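Local coordinates for Lmaj004144AAA protein (PDB 1Y63), which probably transfers phosphate reversibly between nucleoside triphosphates and monophosphates as an adenylate kinase, with an added ATPase activity thought to serve 18S rRNA maturation, at residues Phe96-Ser110 and Ala147-Asp159. Numbering follows the deposited sequence. Where two conformers were deposited one is given.
Sequences FPERWFHMVVVLHTS and AYEDDIVLVREND. With MN (manganese (II) ion), chain F; ADP (adenosine-5'-diphosphate), chain Q.
Y148 and V104 meet just past the end of helix 139-147, ahead of strand 153-157, a worked example of an aromatic ring held from several directions. In Y148 a chi1 of -63° turns CG away from the carbonyl carbon, and from CB the ring then lies across the V104 side chain at about a right angle. V104 CG2 sits over the ring centre, 3.8 Å from the centroid of Y148, a CH-pi contact; a water lies over the opposite face, offset toward the rim. Y148 CD1 is 3.9 Å from E98 CG, and Y148 CE1 comes 4.0 Å from F101 CD2. At the tip, Y148 OH is 3.4 Å from F96 CB and lies at the edge of the F96 ring, 3.8 Å from F96 CD2; its hydrogen-bond partner is the carbonyl of S93. Beyond this aromatic cluster, strands 103-108 and 153-157 run parallel in the core sheet of a P-loop kinase, 153-157 being its outermost strand. Amides of V104, L154, V106, R156, H108 and N158 bond in turn across the seam, and V106 and V155 pack on each other and both touch helix 139-147. Past the strand ends, the D159 carboxylate grips S110 twice through syn lone pairs: OD1 takes S110 N at 2.8 Å, OD2 takes S110 OG at 2.7 Å. Next to it, N158 reaches the adenine amino group, N158 OD1 lying 3.3 Å from ADP N6, while its ND2 bonds to the carbonyl of T21 in the phosphate-binding loop.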
loop_
_atom_site.group_PDB
_atom_site.type_symbol
_atom_site.label_atom_id
_atom_site.label_comp_id
_atom_site.label_asym_id
_atom_site.label_seq_id
_atom_site.Cartn_x
_atom_site.Cartn_y
_atom_site.Cartn_z
ATOM N N PHE A 96 -1.372 5.667 -9.275
ATOM C CA PHE A 96 -1.561 6.909 -8.529
ATOM C C PHE A 96 -0.575 7.975 -8.997
ATOM O O PHE A 96 0.563 7.656 -9.376
ATOM C CB PHE A 96 -1.323 6.703 -7.039
ATOM C CG PHE A 96 -2.141 5.601 -6.400
ATOM C CD1 PHE A 96 -3.519 5.583 -6.485
ATOM C CD2 PHE A 96 -1.522 4.590 -5.684
ATOM C CE1 PHE A 96 -4.259 4.591 -5.869
ATOM C CE2 PHE A 96 -2.272 3.583 -5.080
ATOM C CZ PHE A 96 -3.640 3.610 -5.164
ATOM N N PRO A 97 -0.994 9.248 -8.937
ATOM C CA PRO A 97 -0.093 10.339 -9.286
ATOM C C PRO A 97 0.986 10.523 -8.235
ATOM O O PRO A 97 0.709 10.512 -7.040
ATOM C CB PRO A 97 -1.002 11.555 -9.351
ATOM C CG PRO A 97 -2.155 11.239 -8.592
ATOM C CD PRO A 97 -2.323 9.743 -8.565
ATOM N N GLU A 98 2.215 10.753 -8.686
ATOM C CA GLU A 98 3.321 11.050 -7.805
ATOM C C GLU A 98 3.062 12.277 -6.948
ATOM O O GLU A 98 3.565 12.360 -5.844
ATOM C CB GLU A 98 4.618 11.214 -8.587
ATOM C CG GLU A 98 5.163 9.968 -9.185
ATOM C CD GLU A 98 6.508 10.218 -9.850
ATOM O OE1 GLU A 98 7.453 10.600 -9.132
ATOM O OE2 GLU A 98 6.604 10.062 -11.092
ATOM N N ARG A 99 2.250 13.207 -7.435
ATOM C CA ARG A 99 1.862 14.387 -6.686
ATOM C C ARG A 99 1.332 14.074 -5.274
ATOM O O ARG A 99 1.508 14.887 -4.341
ATOM C CB ARG A 99 0.777 15.125 -7.493
ATOM C CG ARG A 99 0.138 16.309 -6.808
ATOM C CD ARG A 99 -0.689 17.116 -7.763
ATOM N NE ARG A 99 -1.660 16.294 -8.464
ATOM C CZ ARG A 99 -2.859 15.969 -7.991
ATOM N NH1 ARG A 99 -3.264 16.411 -6.802
ATOM N NH2 ARG A 99 -3.648 15.178 -8.692
ATOM N N TRP A 100 0.643 12.947 -5.136
ATOM C CA TRP A 100 -0.034 12.623 -3.865
ATOM C C TRP A 100 0.911 12.234 -2.758
ATOM O O TRP A 100 0.629 12.520 -1.596
ATOM C CB TRP A 100 -0.997 11.473 -4.059
ATOM C CG TRP A 100 -2.274 11.781 -4.789
ATOM C CD1 TRP A 100 -2.723 12.987 -5.226
ATOM C CD2 TRP A 100 -3.268 10.826 -5.148
ATOM N NE1 TRP A 100 -3.947 12.845 -5.830
ATOM C CE2 TRP A 100 -4.307 11.526 -5.788
ATOM C CE3 TRP A 100 -3.395 9.441 -4.957
ATOM C CZ2 TRP A 100 -5.435 10.890 -6.264
ATOM C CZ3 TRP A 100 -4.523 8.818 -5.420
ATOM C CH2 TRP A 100 -5.513 9.524 -6.069
ATOM N N PHE A 101 2.025 11.567 -3.084
ATOM C CA PHE A 101 2.774 10.820 -2.064
ATOM C C PHE A 101 4.138 11.387 -1.704
ATOM O O PHE A 101 4.924 11.783 -2.582
ATOM C CB PHE A 101 2.909 9.337 -2.457
ATOM C CG PHE A 101 1.592 8.603 -2.428
ATOM C CD1 PHE A 101 0.917 8.460 -1.227
ATOM C CD2 PHE A 101 1.010 8.122 -3.570
ATOM C CE1 PHE A 101 -0.282 7.837 -1.159
ATOM C CE2 PHE A 101 -0.217 7.479 -3.510
ATOM C CZ PHE A 101 -0.845 7.315 -2.295
ATOM N N HIS A 102 4.414 11.384 -0.400
ATOM C CA HIS A 102 5.712 11.807 0.127
ATOM C C HIS A 102 6.616 10.666 0.512
ATOM O O HIS A 102 7.787 10.894 0.749
ATOM C CB HIS A 102 5.506 12.729 1.313
ATOM C CG HIS A 102 4.566 13.829 1.009
ATOM N ND1 HIS A 102 3.238 13.792 1.372
ATOM C CD2 HIS A 102 4.728 14.945 0.261
ATOM C CE1 HIS A 102 2.635 14.874 0.911
ATOM N NE2 HIS A 102 3.516 15.587 0.225
ATOM N N MET A 103 6.047 9.462 0.595
ATOM C CA MET A 103 6.747 8.253 0.957
ATOM C C MET A 103 5.997 7.056 0.372
ATOM O O MET A 103 4.746 7.017 0.390
ATOM C CB MET A 103 6.841 8.113 2.488
ATOM C CG MET A 103 7.700 6.988 2.941
ATOM S SD MET A 103 7.550 6.783 4.738
ATOM C CE MET A 103 7.741 8.421 5.304
ATOM N N VAL A 104 6.746 6.077 -0.144
ATOM C CA VAL A 104 6.157 4.824 -0.615
ATOM C C VAL A 104 6.919 3.701 0.055
ATOM O O VAL A 104 8.133 3.658 -0.019
ATOM C CB VAL A 104 6.235 4.678 -2.137
ATOM C CG1 VAL A 104 5.710 3.334 -2.598
ATOM C CG2 VAL A 104 5.445 5.810 -2.789
ATOM N N VAL A 105 6.208 2.850 0.775
ATOM C CA VAL A 105 6.817 1.748 1.501
ATOM C C VAL A 105 6.405 0.476 0.827
ATOM O O VAL A 105 5.202 0.222 0.647
ATOM C CB VAL A 105 6.323 1.713 2.958
ATOM C CG1 VAL A 105 6.971 0.587 3.707
ATOM C CG2 VAL A 105 6.558 3.039 3.643
ATOM N N VAL A 106 7.384 -0.323 0.396
ATOM C CA VAL A 106 7.091 -1.610 -0.238
ATOM C C VAL A 106 7.466 -2.701 0.757
ATOM O O VAL A 106 8.621 -2.767 1.192
ATOM C CB VAL A 106 7.922 -1.818 -1.531
ATOM C CG1 VAL A 106 7.610 -3.189 -2.170
ATOM C CG2 VAL A 106 7.735 -0.724 -2.541
ATOM N N LEU A 107 6.496 -3.575 1.057
ATOM C CA LEU A 107 6.682 -4.673 1.981
ATOM C C LEU A 107 7.004 -5.962 1.238
ATOM O O LEU A 107 6.412 -6.256 0.212
ATOM C CB LEU A 107 5.440 -4.879 2.847
ATOM C CG LEU A 107 4.935 -3.645 3.616
ATOM C CD1 LEU A 107 3.715 -3.978 4.469
ATOM C CD2 LEU A 107 6.045 -3.105 4.429
ATOM N N HIS A 108 7.972 -6.694 1.789
ATOM C CA HIS A 108 8.316 -8.041 1.356
ATOM C C HIS A 108 8.120 -9.030 2.476
ATOM O O HIS A 108 8.193 -8.667 3.652
ATOM C CB HIS A 108 9.769 -8.078 0.896
ATOM C CG HIS A 108 9.973 -7.503 -0.469
ATOM N ND1 HIS A 108 9.407 -8.065 -1.595
ATOM C CD2 HIS A 108 10.700 -6.450 -0.897
ATOM C CE1 HIS A 108 9.779 -7.373 -2.659
ATOM N NE2 HIS A 108 10.576 -6.398 -2.265
ATOM N N THR A 109 7.894 -10.291 2.124
ATOM C CA THR A 109 7.719 -11.336 3.121
ATOM C C THR A 109 8.364 -12.607 2.561
ATOM O O THR A 109 8.222 -12.897 1.359
ATOM C CB THR A 109 6.209 -11.550 3.410
ATOM O OG1 THR A 109 5.616 -10.314 3.861
ATOM C CG2 THR A 109 5.952 -12.569 4.467
ATOM N N SER A 110 9.093 -13.336 3.401
ATOM C CA SER A 110 9.706 -14.593 2.984
ATOM C C SER A 110 8.643 -15.546 2.484
ATOM O O SER A 110 7.518 -15.511 2.935
ATOM C CB SER A 110 10.473 -15.218 4.153
ATOM O OG SER A 110 11.494 -14.336 4.612
ATOM N N ALA A 147 7.615 3.881 -10.778
ATOM C CA ALA A 147 6.608 4.931 -10.713
ATOM C C ALA A 147 6.884 6.110 -9.819
ATOM O O ALA A 147 6.205 7.128 -9.960
ATOM C CB ALA A 147 5.295 4.338 -10.328
ATOM N N TYR A 148 7.818 6.000 -8.878
ATOM C CA TYR A 148 8.058 7.049 -7.905
ATOM C C TYR A 148 9.544 7.309 -7.867
ATOM O O TYR A 148 10.341 6.489 -8.329
ATOM C CB TYR A 148 7.560 6.601 -6.508
ATOM C CG TYR A 148 6.063 6.371 -6.495
ATOM C CD1 TYR A 148 5.206 7.408 -6.197
ATOM C CD2 TYR A 148 5.522 5.126 -6.773
ATOM C CE1 TYR A 148 3.841 7.239 -6.236
ATOM C CE2 TYR A 148 4.147 4.944 -6.812
ATOM C CZ TYR A 148 3.327 6.013 -6.522
ATOM O OH TYR A 148 1.962 5.847 -6.571
ATOM N N GLU A 149 9.907 8.445 -7.294
ATOM C CA GLU A 149 11.305 8.829 -7.176
ATOM C C GLU A 149 12.020 7.942 -6.161
ATOM O O GLU A 149 11.511 7.654 -5.074
ATOM C CB GLU A 149 11.385 10.312 -6.802
ATOM C CG GLU A 149 10.797 11.229 -7.899
ATOM C CD GLU A 149 11.223 12.662 -7.802
ATOM O OE1 GLU A 149 12.446 12.899 -7.755
ATOM O OE2 GLU A 149 10.347 13.558 -7.801
ATOM N N ASP A 150 13.219 7.502 -6.521
ATOM C CA ASP A 150 13.897 6.487 -5.737
ATOM C C ASP A 150 14.095 6.928 -4.285
ATOM O O ASP A 150 13.970 6.112 -3.364
ATOM C CB ASP A 150 15.217 6.094 -6.423
ATOM C CG ASP A 150 14.979 5.346 -7.761
ATOM O OD1 ASP A 150 13.851 4.814 -7.969
ATOM O OD2 ASP A 150 15.903 5.285 -8.611
ATOM N N ASP A 151 14.309 8.217 -4.065
ATOM C CA ASP A 151 14.579 8.733 -2.729
ATOM C C ASP A 151 13.383 8.659 -1.770
ATOM O O ASP A 151 13.589 8.748 -0.570
ATOM C CB ASP A 151 15.119 10.159 -2.789
ATOM C CG ASP A 151 16.543 10.228 -3.321
ATOM O OD1 ASP A 151 17.188 9.171 -3.492
ATOM O OD2 ASP A 151 17.016 11.351 -3.565
ATOM N N ILE A 152 12.148 8.482 -2.260
ATOM C CA ILE A 152 11.008 8.361 -1.344
ATOM C C ILE A 152 10.551 6.916 -1.148
ATOM O O ILE A 152 9.575 6.663 -0.417
ATOM C CB ILE A 152 9.797 9.232 -1.762
ATOM C CG1 ILE A 152 9.059 8.663 -2.970
ATOM C CG2 ILE A 152 10.265 10.669 -1.968
ATOM C CD1 ILE A 152 7.700 9.278 -3.162
ATOM N N VAL A 153 11.229 5.979 -1.797
ATOM C CA VAL A 153 10.815 4.572 -1.754
ATOM C C VAL A 153 11.621 3.827 -0.694
ATOM O O VAL A 153 12.853 3.800 -0.741
ATOM C CB VAL A 153 10.962 3.866 -3.098
ATOM C CG1 VAL A 153 10.656 2.387 -2.976
ATOM C CG2 VAL A 153 10.026 4.495 -4.138
ATOM N N LEU A 154 10.891 3.211 0.238
ATOM C CA LEU A 154 11.465 2.463 1.350
ATOM C C LEU A 154 11.010 1.036 1.145
ATOM O O LEU A 154 9.814 0.790 0.999
ATOM C CB LEU A 154 10.905 2.998 2.670
ATOM C CG LEU A 154 11.432 2.494 4.001
ATOM C CD1 LEU A 154 12.874 2.903 4.231
ATOM C CD2 LEU A 154 10.549 3.068 5.104
ATOM N N VAL A 155 11.930 0.086 1.111
ATOM C CA VAL A 155 11.542 -1.300 0.953
ATOM C C VAL A 155 11.930 -2.005 2.234
ATOM O O VAL A 155 13.044 -1.796 2.734
ATOM C CB VAL A 155 12.260 -1.939 -0.250
ATOM C CG1 VAL A 155 11.914 -3.380 -0.397
ATOM C CG2 VAL A 155 11.915 -1.186 -1.530
ATOM N N ARG A 156 11.036 -2.833 2.771
ATOM C CA ARG A 156 11.250 -3.425 4.093
ATOM C C ARG A 156 10.790 -4.853 4.168
ATOM O O ARG A 156 9.703 -5.186 3.716
ATOM C CB ARG A 156 10.551 -2.615 5.173
ATOM C CG ARG A 156 10.905 -1.151 5.222
ATOM C CD ARG A 156 12.275 -0.899 5.823
ATOM N NE ARG A 156 12.309 -1.096 7.267
ATOM C CZ ARG A 156 13.315 -0.786 8.079
ATOM N NH1 ARG A 156 14.437 -0.223 7.626
ATOM N NH2 ARG A 156 13.232 -1.057 9.378
ATOM N N GLU A 157 11.632 -5.709 4.729
ATOM C CA GLU A 157 11.213 -7.061 5.060
ATOM C C GLU A 157 10.188 -6.949 6.170
ATOM O O GLU A 157 10.379 -6.170 7.106
ATOM C CB GLU A 157 12.423 -7.885 5.517
ATOM C CG GLU A 157 12.111 -9.380 5.623
ATOM C CD GLU A 157 11.815 -10.039 4.250
ATOM O OE1 GLU A 157 12.046 -9.416 3.186
ATOM O OE2 GLU A 157 11.369 -11.208 4.237
ATOM N N ASN A 158 9.107 -7.713 6.055
ATOM C CA ASN A 158 7.993 -7.608 6.992
ATOM C C ASN A 158 7.473 -8.983 7.385
ATOM O O ASN A 158 6.314 -9.283 7.160
ATOM C CB ASN A 158 6.860 -6.767 6.383
ATOM C CG ASN A 158 5.914 -6.216 7.418
ATOM O OD1 ASN A 158 6.359 -5.670 8.449
ATOM N ND2 ASN A 158 4.595 -6.342 7.178
ATOM N N ASP A 159 8.350 -9.800 7.965
ATOM C CA ASP A 159 8.025 -11.187 8.364
ATOM C C ASP A 159 7.458 -11.264 9.784
ATOM O O ASP A 159 6.602 -12.129 10.089
ATOM C CB ASP A 159 9.265 -12.079 8.312
ATOM C CG ASP A 159 9.701 -12.439 6.908
ATOM O OD1 ASP A 159 8.923 -12.296 5.949
ATOM O OD2 ASP A 159 10.832 -12.936 6.764
HETATM MN MN MN F . 6.195 8.227 -12.425
HETATM P PB ADP Q . -2.172 -7.394 3.266
HETATM O O1B ADP Q . -2.848 -8.414 2.371
HETATM O O2B ADP Q . -0.836 -6.985 2.683
HETATM O O3B ADP Q . -3.063 -6.219 3.659
HETATM P PA ADP Q . -2.438 -8.083 6.075
HETATM O O1A ADP Q . -2.091 -6.799 6.800
HETATM O O2A ADP Q . -3.927 -8.381 5.909
HETATM O O3A ADP Q . -1.735 -8.153 4.651
HETATM O "O5'" ADP Q . -1.732 -9.324 6.806
HETATM C "C5'" ADP Q . -2.394 -10.580 6.829
HETATM C "C4'" ADP Q . -2.032 -11.211 8.152
HETATM O "O4'" ADP Q . -0.616 -11.344 8.244
HETATM C "C3'" ADP Q . -2.420 -10.380 9.362
HETATM O "O3'" ADP Q . -3.786 -10.531 9.739
HETATM C "C2'" ADP Q . -1.469 -10.909 10.400
HETATM O "O2'" ADP Q . -1.888 -12.192 10.853
HETATM C "C1'" ADP Q . -0.219 -11.152 9.599
HETATM N N9 ADP Q . 0.802 -10.089 9.593
HETATM C C8 ADP Q . 0.860 -8.931 8.857
HETATM N N7 ADP Q . 2.011 -8.263 9.094
HETATM C C5 ADP Q . 2.722 -9.028 9.993
HETATM C C6 ADP Q . 4.016 -8.886 10.640
HETATM N N6 ADP Q . 4.801 -7.824 10.373
HETATM N N1 ADP Q . 4.378 -9.875 11.485
HETATM C C2 ADP Q . 3.570 -10.943 11.718
HETATM N N3 ADP Q . 2.362 -11.167 11.170
HETATM C C4 ADP Q . 1.912 -10.215 10.304
HETATM O O HOH W 1 3.123 7.239 -10.113
HETATM O O HOH W 2 7.727 10.280 -6.523
HETATM O O HOH W 3 7.904 13.281 -9.083
HETATM O O HOH W 4 4.912 8.260 -12.370
#